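Local coordinates for major capsid protein (Faustovirus, PDB 5J7O) that probably builds the outer protein shell of a large double-stranded DNA virus as a double jelly-roll capsid subunit that assembles into trimers, at residues R188-V193 with F321-I326; D199-L204 with L299-R304; G227-V232 with Q278-A283; F174-E179 with Y463-W468. All coordinates share one frame; numbering follows the deposited sequence.

Interaction 1: residues R188-V193 with F321-I326; sequences RVKFEV and FITVDI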
# COMPACT_ATOMS: atom_id res chain seq x y z
N ARG B 188 14.73 3.67 -27.44
CA ARG B 188 15.01 2.31 -27.87
C ARG B 188 16.25 1.81 -27.14
O ARG B 188 17.16 2.58 -26.82
CB ARG B 188 15.23 2.22 -29.39
CG ARG B 188 14.26 3.08 -30.21
CD ARG B 188 14.21 2.64 -31.66
NE ARG B 188 13.35 1.47 -31.85
CZ ARG B 188 12.04 1.54 -32.09
NH1 ARG B 188 11.44 2.72 -32.17
NH2 ARG B 188 11.34 0.43 -32.24
N VAL B 189 16.27 0.50 -26.87
CA VAL B 189 17.39 -0.17 -26.22
C VAL B 189 17.71 -1.41 -27.03
O VAL B 189 16.84 -2.27 -27.22
CB VAL B 189 17.08 -0.53 -24.76
CG1 VAL B 189 18.27 -1.24 -24.13
CG2 VAL B 189 16.71 0.71 -23.96
N LYS B 190 18.94 -1.52 -27.52
CA LYS B 190 19.33 -2.56 -28.46
C LYS B 190 20.45 -3.42 -27.91
O LYS B 190 21.42 -2.91 -27.33
CB LYS B 190 19.77 -1.94 -29.80
CG LYS B 190 18.63 -1.43 -30.67
CD LYS B 190 19.16 -0.59 -31.81
CE LYS B 190 20.26 -1.30 -32.58
NZ LYS B 190 20.87 -0.43 -33.62
N PHE B 191 20.32 -4.73 -28.09
CA PHE B 191 21.40 -5.69 -27.89
C PHE B 191 21.82 -6.18 -29.27
O PHE B 191 21.10 -6.95 -29.91
CB PHE B 191 20.96 -6.85 -27.00
CG PHE B 191 22.02 -7.89 -26.79
CD1 PHE B 191 23.36 -7.53 -26.72
CD2 PHE B 191 21.69 -9.23 -26.68
CE1 PHE B 191 24.34 -8.49 -26.53
CE2 PHE B 191 22.66 -10.19 -26.49
CZ PHE B 191 23.99 -9.82 -26.42
N GLU B 192 22.99 -5.73 -29.72
CA GLU B 192 23.40 -5.85 -31.12
C GLU B 192 24.57 -6.82 -31.24
O GLU B 192 25.56 -6.71 -30.51
CB GLU B 192 23.79 -4.48 -31.67
CG GLU B 192 23.54 -4.29 -33.15
CD GLU B 192 23.64 -2.84 -33.56
OE1 GLU B 192 23.53 -1.96 -32.68
OE2 GLU B 192 23.82 -2.57 -34.77
N VAL B 193 24.45 -7.78 -32.17
CA VAL B 193 25.50 -8.75 -32.45
C VAL B 193 25.66 -8.85 -33.96
O VAL B 193 24.68 -9.08 -34.68
CB VAL B 193 25.19 -10.13 -31.85
CG1 VAL B 193 26.35 -11.09 -32.09
CG2 VAL B 193 24.89 -10.02 -30.36
N PHE B 321 27.25 -5.12 -28.71
CA PHE B 321 27.06 -3.75 -28.26
C PHE B 321 25.70 -3.60 -27.60
O PHE B 321 24.76 -4.36 -27.88
CB PHE B 321 27.16 -2.75 -29.42
CG PHE B 321 28.47 -2.78 -30.14
CD1 PHE B 321 29.54 -2.02 -29.70
CD2 PHE B 321 28.64 -3.57 -31.26
CE1 PHE B 321 30.75 -2.04 -30.36
CE2 PHE B 321 29.85 -3.61 -31.93
CZ PHE B 321 30.91 -2.84 -31.48
N ILE B 322 25.60 -2.62 -26.71
CA ILE B 322 24.33 -2.15 -26.17
C ILE B 322 24.13 -0.73 -26.67
O ILE B 322 24.89 0.19 -26.32
CB ILE B 322 24.30 -2.20 -24.63
CG1 ILE B 322 24.32 -3.65 -24.15
CG2 ILE B 322 23.07 -1.47 -24.10
CD1 ILE B 322 23.13 -4.47 -24.62
N THR B 323 23.12 -0.54 -27.52
CA THR B 323 22.81 0.75 -28.11
C THR B 323 21.54 1.31 -27.47
O THR B 323 20.56 0.58 -27.31
CB THR B 323 22.64 0.63 -29.63
OG1 THR B 323 23.92 0.39 -30.23
CG2 THR B 323 22.02 1.89 -30.21
N VAL B 324 21.57 2.58 -27.10
CA VAL B 324 20.47 3.23 -26.41
C VAL B 324 20.15 4.54 -27.12
O VAL B 324 21.03 5.40 -27.26
CB VAL B 324 20.78 3.49 -24.93
CG1 VAL B 324 19.60 4.16 -24.26
CG2 VAL B 324 21.13 2.19 -24.22
N ASP B 325 18.90 4.69 -27.57
CA ASP B 325 18.41 5.96 -28.10
C ASP B 325 17.82 6.77 -26.95
O ASP B 325 17.05 6.25 -26.15
CB ASP B 325 17.36 5.73 -29.18
CG ASP B 325 17.94 5.07 -30.43
OD1 ASP B 325 19.18 5.12 -30.60
OD2 ASP B 325 17.16 4.52 -31.23
N ILE B 326 18.19 8.05 -26.89
CA ILE B 326 17.82 8.93 -25.79
C ILE B 326 16.74 9.89 -26.26
O ILE B 326 16.86 10.48 -27.34
CB ILE B 326 19.04 9.69 -25.24
CG1 ILE B 326 20.09 8.70 -24.73
CG2 ILE B 326 18.62 10.63 -24.11
CD1 ILE B 326 19.59 7.79 -23.63

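Interaction 2: residues D199-L204 with L299-R304; sequences DEYTAL and LLFWFR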
# COMPACT_ATOMS: atom_id res chain seq x y z
N ASP B 199 18.00 -8.32 -29.94
CA ASP B 199 16.77 -8.04 -29.20
C ASP B 199 16.72 -6.55 -28.90
O ASP B 199 17.76 -5.91 -28.73
CB ASP B 199 16.68 -8.85 -27.91
CG ASP B 199 15.31 -8.76 -27.26
OD1 ASP B 199 14.32 -8.57 -28.00
OD2 ASP B 199 15.22 -8.87 -26.02
N GLU B 200 15.50 -6.02 -28.85
CA GLU B 200 15.32 -4.59 -28.63
C GLU B 200 13.91 -4.35 -28.10
O GLU B 200 12.98 -5.11 -28.37
CB GLU B 200 15.54 -3.80 -29.92
CG GLU B 200 14.76 -4.34 -31.10
CD GLU B 200 14.82 -3.43 -32.31
OE1 GLU B 200 15.06 -2.21 -32.13
OE2 GLU B 200 14.63 -3.92 -33.44
N TYR B 201 13.78 -3.26 -27.33
CA TYR B 201 12.48 -2.84 -26.82
C TYR B 201 12.47 -1.32 -26.73
O TYR B 201 13.51 -0.66 -26.83
CB TYR B 201 12.17 -3.48 -25.46
CG TYR B 201 13.14 -3.13 -24.35
CD1 TYR B 201 12.98 -1.97 -23.60
CD2 TYR B 201 14.21 -3.96 -24.05
CE1 TYR B 201 13.86 -1.65 -22.59
CE2 TYR B 201 15.09 -3.65 -23.03
CZ TYR B 201 14.91 -2.49 -22.31
OH TYR B 201 15.79 -2.17 -21.30
N THR B 202 11.28 -0.77 -26.52
CA THR B 202 11.09 0.67 -26.45
C THR B 202 10.61 1.06 -25.05
O THR B 202 10.54 0.23 -24.14
CB THR B 202 10.09 1.14 -27.52
OG1 THR B 202 8.79 0.63 -27.21
CG2 THR B 202 10.51 0.66 -28.89
N ALA B 203 10.29 2.35 -24.89
CA ALA B 203 9.65 2.80 -23.66
C ALA B 203 8.28 2.17 -23.49
O ALA B 203 7.79 2.02 -22.37
CB ALA B 203 9.54 4.32 -23.65
N LEU B 204 7.64 1.78 -24.60
CA LEU B 204 6.35 1.11 -24.52
C LEU B 204 6.48 -0.24 -23.82
O LEU B 204 5.63 -0.60 -23.00
CB LEU B 204 5.76 0.94 -25.92
CG LEU B 204 5.45 2.26 -26.62
CD1 LEU B 204 4.90 2.02 -28.01
CD2 LEU B 204 4.46 3.05 -25.79
N LEU B 299 18.31 -2.85 -17.77
CA LEU B 299 18.07 -3.26 -19.14
C LEU B 299 17.28 -4.57 -19.12
O LEU B 299 17.79 -5.60 -18.68
CB LEU B 299 19.38 -3.40 -19.91
CG LEU B 299 20.24 -2.14 -19.94
CD1 LEU B 299 21.37 -2.28 -20.95
CD2 LEU B 299 19.40 -0.90 -20.25
N LEU B 300 16.04 -4.51 -19.60
CA LEU B 300 15.06 -5.58 -19.37
C LEU B 300 15.16 -6.66 -20.45
O LEU B 300 14.19 -6.99 -21.13
CB LEU B 300 13.66 -4.98 -19.32
CG LEU B 300 13.49 -3.70 -18.50
CD1 LEU B 300 12.29 -2.91 -18.99
CD2 LEU B 300 13.37 -4.01 -17.02
N PHE B 301 16.35 -7.24 -20.58
CA PHE B 301 16.55 -8.36 -21.48
C PHE B 301 16.40 -9.69 -20.74
O PHE B 301 16.35 -9.74 -19.51
CB PHE B 301 17.92 -8.27 -22.15
CG PHE B 301 18.06 -7.13 -23.12
CD1 PHE B 301 17.29 -7.10 -24.28
CD2 PHE B 301 18.96 -6.11 -22.89
CE1 PHE B 301 17.42 -6.05 -25.18
CE2 PHE B 301 19.10 -5.07 -23.79
CZ PHE B 301 18.33 -5.04 -24.93
N TRP B 302 16.32 -10.77 -21.52
CA TRP B 302 16.06 -12.08 -20.92
C TRP B 302 17.24 -12.56 -20.09
O TRP B 302 17.05 -13.24 -19.07
CB TRP B 302 15.72 -13.10 -22.02
CG TRP B 302 16.93 -13.69 -22.66
CD1 TRP B 302 17.57 -14.84 -22.31
CD2 TRP B 302 17.68 -13.13 -23.75
NE1 TRP B 302 18.66 -15.05 -23.11
CE2 TRP B 302 18.76 -14.01 -24.00
CE3 TRP B 302 17.55 -11.98 -24.53
CZ2 TRP B 302 19.69 -13.78 -25.01
CZ3 TRP B 302 18.48 -11.75 -25.53
CH2 TRP B 302 19.53 -12.64 -25.76
N PHE B 303 18.46 -12.19 -20.48
CA PHE B 303 19.66 -12.76 -19.86
C PHE B 303 19.94 -12.10 -18.52
O PHE B 303 21.06 -12.17 -18.01
CB PHE B 303 20.87 -12.64 -20.79
CG PHE B 303 21.11 -11.25 -21.31
CD1 PHE B 303 21.79 -10.31 -20.54
CD2 PHE B 303 20.69 -10.89 -22.57
CE1 PHE B 303 22.02 -9.04 -21.03
CE2 PHE B 303 20.92 -9.62 -23.07
CZ PHE B 303 21.59 -8.69 -22.29
N ARG B 304 18.93 -11.44 -17.95
CA ARG B 304 19.04 -10.97 -16.58
C ARG B 304 19.00 -12.13 -15.60
O ARG B 304 19.64 -12.07 -14.54
CB ARG B 304 17.92 -9.97 -16.29
CG ARG B 304 17.67 -9.66 -14.83
CD ARG B 304 16.84 -8.40 -14.69
NE ARG B 304 17.48 -7.29 -15.40
CZ ARG B 304 18.36 -6.47 -14.85
NH1 ARG B 304 18.70 -6.62 -13.58
NH2 ARG B 304 18.90 -5.49 -15.57

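Interaction 3: residues G227-V232 with Q278-A283; sequences GQEVPV and QVVFGA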
# COMPACT_ATOMS: atom_id res chain seq x y z
N GLY B 227 13.88 6.97 -11.23
CA GLY B 227 13.70 8.38 -10.95
C GLY B 227 12.28 8.82 -10.64
O GLY B 227 11.98 10.01 -10.79
N GLN B 228 11.41 7.91 -10.23
CA GLN B 228 10.07 8.27 -9.80
C GLN B 228 10.08 8.55 -8.30
O GLN B 228 10.65 7.78 -7.52
CB GLN B 228 9.08 7.15 -10.12
CG GLN B 228 7.67 7.37 -9.58
CD GLN B 228 6.92 8.46 -10.32
OE1 GLN B 228 7.34 8.92 -11.38
NE2 GLN B 228 5.79 8.88 -9.76
N GLU B 229 9.47 9.67 -7.91
CA GLU B 229 9.43 10.04 -6.50
C GLU B 229 8.65 9.01 -5.70
O GLU B 229 7.75 8.34 -6.20
CB GLU B 229 8.82 11.43 -6.33
CG GLU B 229 7.37 11.53 -6.78
CD GLU B 229 6.87 12.97 -6.81
OE1 GLU B 229 7.67 13.88 -6.54
OE2 GLU B 229 5.67 13.17 -7.10
N VAL B 230 9.02 8.88 -4.43
CA VAL B 230 8.43 7.90 -3.52
C VAL B 230 7.62 8.65 -2.47
O VAL B 230 8.11 9.65 -1.93
CB VAL B 230 9.51 7.03 -2.85
CG1 VAL B 230 8.87 6.02 -1.89
CG2 VAL B 230 10.34 6.32 -3.90
N PRO B 231 6.39 8.23 -2.17
CA PRO B 231 5.62 8.91 -1.13
C PRO B 231 6.32 8.83 0.22
O PRO B 231 7.06 7.88 0.51
CB PRO B 231 4.29 8.15 -1.11
CG PRO B 231 4.21 7.48 -2.44
CD PRO B 231 5.62 7.16 -2.82
N VAL B 232 6.09 9.84 1.05
CA VAL B 232 6.64 9.90 2.40
C VAL B 232 5.48 10.12 3.36
O VAL B 232 4.74 11.11 3.24
CB VAL B 232 7.70 11.00 2.56
CG1 VAL B 232 8.18 11.07 3.99
CG2 VAL B 232 8.87 10.74 1.61
N GLN B 278 0.30 11.55 3.14
CA GLN B 278 1.48 11.27 2.34
C GLN B 278 1.87 12.51 1.55
O GLN B 278 1.01 13.21 1.00
CB GLN B 278 1.23 10.10 1.39
CG GLN B 278 0.81 8.83 2.10
CD GLN B 278 1.50 7.60 1.55
OE1 GLN B 278 2.15 6.86 2.29
NE2 GLN B 278 1.36 7.37 0.25
N VAL B 279 3.17 12.79 1.52
CA VAL B 279 3.71 13.90 0.75
C VAL B 279 4.79 13.37 -0.18
O VAL B 279 5.45 12.37 0.10
CB VAL B 279 4.29 15.00 1.67
CG1 VAL B 279 3.20 15.61 2.54
CG2 VAL B 279 5.42 14.45 2.52
N VAL B 280 4.94 14.04 -1.32
CA VAL B 280 6.01 13.77 -2.26
C VAL B 280 6.77 15.06 -2.50
O VAL B 280 6.20 16.16 -2.46
CB VAL B 280 5.49 13.18 -3.59
CG1 VAL B 280 4.88 11.80 -3.36
CG2 VAL B 280 4.46 14.12 -4.22
N PHE B 281 8.08 14.94 -2.72
CA PHE B 281 8.92 16.10 -2.97
C PHE B 281 10.15 15.67 -3.77
O PHE B 281 11.29 15.97 -3.42
CB PHE B 281 9.30 16.81 -1.67
CG PHE B 281 9.77 15.89 -0.57
CD1 PHE B 281 8.87 15.28 0.29
CD2 PHE B 281 11.12 15.66 -0.38
CE1 PHE B 281 9.31 14.44 1.29
CE2 PHE B 281 11.57 14.82 0.62
CZ PHE B 281 10.66 14.21 1.46
N GLY B 282 9.92 14.95 -4.87
CA GLY B 282 11.00 14.47 -5.70
C GLY B 282 11.01 15.01 -7.11
O GLY B 282 10.68 16.18 -7.34
N ALA B 283 11.38 14.16 -8.07
CA ALA B 283 11.59 14.62 -9.44
C ALA B 283 10.30 15.08 -10.11
O ALA B 283 10.35 15.92 -11.01
CB ALA B 283 12.26 13.52 -10.26
O HOH W 1 9.87 12.33 -2.23

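Interaction 4: residues F174-E179 with Y463-W468; sequences FVRYCE and YQWRDW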
# COMPACT_ATOMS: atom_id res chain seq x y z
N PHE B 174 8.57 26.87 -12.20
CA PHE B 174 9.24 25.72 -11.62
C PHE B 174 9.46 24.65 -12.69
O PHE B 174 8.92 24.73 -13.80
CB PHE B 174 8.44 25.15 -10.45
CG PHE B 174 8.53 25.98 -9.19
CD1 PHE B 174 9.24 27.16 -9.16
CD2 PHE B 174 7.91 25.55 -8.03
CE1 PHE B 174 9.32 27.92 -8.00
CE2 PHE B 174 7.99 26.30 -6.86
CZ PHE B 174 8.70 27.48 -6.85
N VAL B 175 10.26 23.65 -12.35
CA VAL B 175 10.54 22.55 -13.26
C VAL B 175 10.15 21.24 -12.60
O VAL B 175 10.18 21.10 -11.37
CB VAL B 175 12.02 22.52 -13.70
CG1 VAL B 175 12.31 23.67 -14.65
CG2 VAL B 175 12.94 22.58 -12.49
N ARG B 176 9.76 20.28 -13.43
CA ARG B 176 9.38 18.95 -12.98
C ARG B 176 9.83 17.95 -14.03
O ARG B 176 9.97 18.29 -15.20
CB ARG B 176 7.87 18.84 -12.76
CG ARG B 176 7.15 18.09 -13.87
CD ARG B 176 5.67 18.39 -13.87
NE ARG B 176 5.01 17.99 -12.63
CZ ARG B 176 3.84 18.47 -12.21
NH1 ARG B 176 3.21 19.39 -12.92
NH2 ARG B 176 3.31 18.04 -11.07
N TYR B 177 10.04 16.71 -13.59
CA TYR B 177 10.26 15.61 -14.51
C TYR B 177 8.95 14.89 -14.80
O TYR B 177 8.03 14.87 -13.98
CB TYR B 177 11.28 14.62 -13.94
CG TYR B 177 12.72 15.05 -14.15
CD1 TYR B 177 13.37 15.83 -13.20
CD2 TYR B 177 13.41 14.70 -15.30
CE1 TYR B 177 14.68 16.24 -13.39
CE2 TYR B 177 14.72 15.11 -15.50
CZ TYR B 177 15.35 15.87 -14.54
OH TYR B 177 16.65 16.27 -14.74
N CYS B 178 8.87 14.30 -15.99
CA CYS B 178 7.74 13.44 -16.30
C CYS B 178 7.76 12.22 -15.38
O CYS B 178 8.77 11.89 -14.77
CB CYS B 178 7.78 13.00 -17.76
SG CYS B 178 9.10 11.83 -18.14
N GLU B 179 6.60 11.59 -15.24
CA GLU B 179 6.52 10.39 -14.42
C GLU B 179 7.32 9.27 -15.06
O GLU B 179 7.30 9.09 -16.29
CB GLU B 179 5.07 9.96 -14.21
CG GLU B 179 4.33 10.83 -13.20
CD GLU B 179 3.01 10.22 -12.77
OE1 GLU B 179 2.38 9.53 -13.59
OE2 GLU B 179 2.62 10.43 -11.61
N TYR B 463 -0.72 17.93 -19.31
CA TYR B 463 -0.54 16.78 -18.43
C TYR B 463 0.19 15.64 -19.13
O TYR B 463 0.13 14.50 -18.66
CB TYR B 463 -1.89 16.30 -17.90
CG TYR B 463 -2.45 17.14 -16.77
CD1 TYR B 463 -3.20 18.28 -17.03
CD2 TYR B 463 -2.21 16.80 -15.45
CE1 TYR B 463 -3.70 19.05 -16.00
CE2 TYR B 463 -2.71 17.57 -14.41
CZ TYR B 463 -3.46 18.69 -14.69
OH TYR B 463 -3.96 19.46 -13.66
N GLN B 464 0.88 15.93 -20.24
CA GLN B 464 1.65 14.90 -20.92
C GLN B 464 2.73 14.32 -20.02
O GLN B 464 3.06 13.13 -20.13
CB GLN B 464 2.29 15.46 -22.19
CG GLN B 464 3.04 14.42 -23.01
CD GLN B 464 4.19 14.99 -23.80
OE1 GLN B 464 4.85 14.28 -24.56
NE2 GLN B 464 4.45 16.28 -23.63
N TRP B 465 3.29 15.14 -19.12
CA TRP B 465 4.27 14.65 -18.16
C TRP B 465 3.74 13.48 -17.34
O TRP B 465 4.54 12.67 -16.84
CB TRP B 465 4.69 15.79 -17.22
CG TRP B 465 3.58 16.26 -16.33
CD1 TRP B 465 2.65 17.22 -16.61
CD2 TRP B 465 3.28 15.79 -15.01
NE1 TRP B 465 1.80 17.38 -15.55
CE2 TRP B 465 2.16 16.51 -14.55
CE3 TRP B 465 3.85 14.82 -14.17
CZ2 TRP B 465 1.60 16.29 -13.29
CZ3 TRP B 465 3.29 14.61 -12.92
CH2 TRP B 465 2.18 15.35 -12.50
N ARG B 466 2.43 13.37 -17.20
CA ARG B 466 1.78 12.31 -16.44
C ARG B 466 1.07 11.28 -17.31
O ARG B 466 1.12 10.08 -17.02
CB ARG B 466 0.77 12.92 -15.46
CG ARG B 466 0.05 11.93 -14.57
CD ARG B 466 -1.21 12.55 -13.99
NE ARG B 466 -2.23 12.77 -15.02
CZ ARG B 466 -3.31 13.51 -14.85
NH1 ARG B 466 -3.53 14.13 -13.70
NH2 ARG B 466 -4.19 13.64 -15.84
N ASP B 467 0.41 11.72 -18.38
CA ASP B 467 -0.44 10.84 -19.18
C ASP B 467 0.34 9.98 -20.18
O ASP B 467 -0.27 9.09 -20.79
CB ASP B 467 -1.48 11.65 -19.95
CG ASP B 467 -2.46 12.36 -19.04
OD1 ASP B 467 -2.55 11.98 -17.85
OD2 ASP B 467 -3.16 13.28 -19.52
N TRP B 468 1.64 10.20 -20.35
CA TRP B 468 2.35 9.56 -21.45
C TRP B 468 2.38 8.04 -21.30
O TRP B 468 2.35 7.32 -22.31
CB TRP B 468 3.77 10.11 -21.57
CG TRP B 468 4.72 9.60 -20.54
CD1 TRP B 468 4.98 10.13 -19.32
CD2 TRP B 468 5.55 8.43 -20.65
NE1 TRP B 468 5.92 9.38 -18.66
CE2 TRP B 468 6.28 8.33 -19.46
CE3 TRP B 468 5.74 7.47 -21.65
CZ2 TRP B 468 7.19 7.30 -19.23
CZ3 TRP B 468 6.65 6.45 -21.42
CH2 TRP B 468 7.36 6.37 -20.22

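Interaction 1: residues R188-V193 with F321-I326
Lys190 N donates to Thr323 O at 2.7 Å, and Thr323 N returns a bond to Lys190 O. Glu192 and Phe321 form a second hydrogen-bonded antiparallel pair, in which Glu192 N reaches Phe321 O at 2.9 Å almost straight (177°). Between the paired amides, Ile322 CA brings its hydrogen to Lys190 O at 3.2 Å. These are the two central strands of a four-stranded antiparallel sheet in the double jelly-roll, with 88-92 beyond 320-326 and 196-202 beyond 186-193. Side chains alternate between the two faces. Val189, Phe191, Ile322 and Val324 lie on the apolar one, where Ile322 CD1 approaches Phe191 CD1 to 3.7 Å; Phe303 adds an edge-to-face ring contact with Phe191. The other face is mostly polar, with Phe321 as its aromatic member. There Thr323 has OG1 beside its own backbone N (chi1 -71°), on the side of Glu192, whose OE1 takes a weak bond of 3.4 Å from OG1 and a weak salt bridge from Lys190 NZ. The Asp325 and Arg188 side chains run alongside one another, the arginine touching through its aliphatic part: Asp325 OD2 lies 3.4 Å from Arg188 CG, while the guanidinium bends off and Asp325 OD1 is hydrogen-bonded to Thr88 OG1.

Interaction 2: residues D199-L204 with L299-R304
Tyr201 carries its ring between its own backbone N and carbonyl carbon (chi1 62°), a turn that sends the phenol toward Leu300, while Phe301, with CG beside its backbone N (chi1 -69°), brings one face of its ring to the edge of the same phenol. The two rings meet edge-to-face: the CE2 side of Tyr201 points at one face of Phe301, with centroids 5.3 Å apart and planes at 62°. At its far end Tyr201 OH accepts a hydrogen bond from Leu300 N at 2.9 Å, so the hydroxyl fixes the loop backbone while the ring packs on its side chains. Leu300 crosses the phenol at about a right angle, its CB 4.1 Å from Tyr201 CZ. Asp199 OD2 lies in the ring plane at the edge of Phe301, 3.2 Å from CD1, where the slightly positive ring hydrogens probably ease the burial of an oxygen that has no hydrogen-bond partner in the model; OD1 of the same carboxylate accepts from Tyr421 N. Asp199 CB also rests at the edge of the Trp302 indole. Thr202 is the N-cap of helix 203-212, which follows. On the loop side, the backbone that bonds to the tyrosine hydroxyl is an inverse gamma turn centred on Leu300, closed by a weak bond from Phe301 N to Leu299 O.

Interaction 3: residues G227-V232 with Q278-A283
Gly227 O faces Ala283 CB where the two chains, running in nearly opposite directions, begin to meet. Glu229 is the first residue to reach across with a polar group. Its CG sits between backbone N and carbonyl carbon (chi1 63°), and the rest of the chain is extended, so that OE1 accepts from Gly282 N at 3.0 Å, nearly along its own C-O axis; Thr285 OG1 is a second hydrogen-bonding partner of OE1. The Glu229 side chain runs roughly perpendicular to that of Val280, with OE2 3.3 Å from Val280 CG2. At Val230 the backbones stand too far apart to bond directly, and a water fills in: it donates to Val230 O and accepts from Phe281 N, 3.2 Å from each, while also lying over the centre of the Phe281 ring. Pro231 sets its CA against Val280 CG1, and its CB meets Gln278 NE2 at 3.3 Å. Only at Val232 does regular sheet pairing start, with Val232 N to Val279 O at 2.8 Å and Val279 N to Val232 O at 2.9 Å; Val232 CG2 touches Phe281 CE1 at 3.7 Å. Residues 278-280 also pair with a strand of the third subunit, extending the sheet across the interface. Because Glu229 OE2 forms a salt bridge to Arg274 of that subunit, the carboxylate is probably held in its charged form, and it bonds both the Gly282 backbone and a neighbouring subunit.

Interaction 4: residues F174-E179 with Y463-W468
Trp465 is sandwiched: the guanidinium of Arg176 lies flat on one face of its indole, and Arg466 CB sits over the opposite face. The stack on the Arg176 side is nearly parallel, with planes at 10° and centres 3.5 Å apart, so that CZ lies above the six-membered ring as a cation-pi contact. Further back along the same chain, Arg176 CD stands 3.9 Å above the centroid of the five-membered ring in a CH-pi contact. A bend at chi3 (-61°) lets the arginine spread its aliphatic part and its charged end over the two rings in turn. Arg176 NE is hydrogen-bonded to Gln284 O, which helps fix the rotation of the flat group.

Glu179 makes both of its hydrogen bonds to 463-468 through its backbone. Its N donates to Trp465 O at 2.8 Å, and its O accepts from Trp468 NE1, also at 2.8 Å, with the donor in the carbonyl plane and the oxygen in the plane of the indole. Its side chain runs alongside that of Arg466, OE1 coming 3.5 Å from Arg466 CG. The charged ends do not meet: Glu179 OE1 is hydrogen-bonded to His469 NE2, whereas Arg466 grips Asp467 OD1 with two nitrogens and also reaches Asn476. Cys178, just before Glu179, places SG obliquely by the Trp468 ring.

The short helix 464-467 thus docks on the end of strand 170-177 and the loop that follows it. Phe334 of the adjacent strand 333-336 packs on Trp465, while Arg466 leans on Val474 of strand 473-490 and Ile516 of strand 503-521.

In the fold
Interactions 1 and 2 share one sheet: strands 186-193 and 196-202 are neighbours, joined by Phe191 N to Asp199 O at 2.9 Å and Val189 N to Tyr201 O at 3.0 Å, so the 299-304 loop lies on a sheet that interaction 1 helps to build. Interactions 3 and 4, with centres about 13 Å apart, are linked through Tyr177 N and Ala283 O at 2.7 Å. Both face Arg274 of the third subunit, which pairs with Glu229 and lies close to Arg176. A looser link, Ala203 CB to Trp468 CZ3, connects interactions 2 and 4, while interactions 1 and 3 stay apart, their nearest atoms about 14 Å from each other.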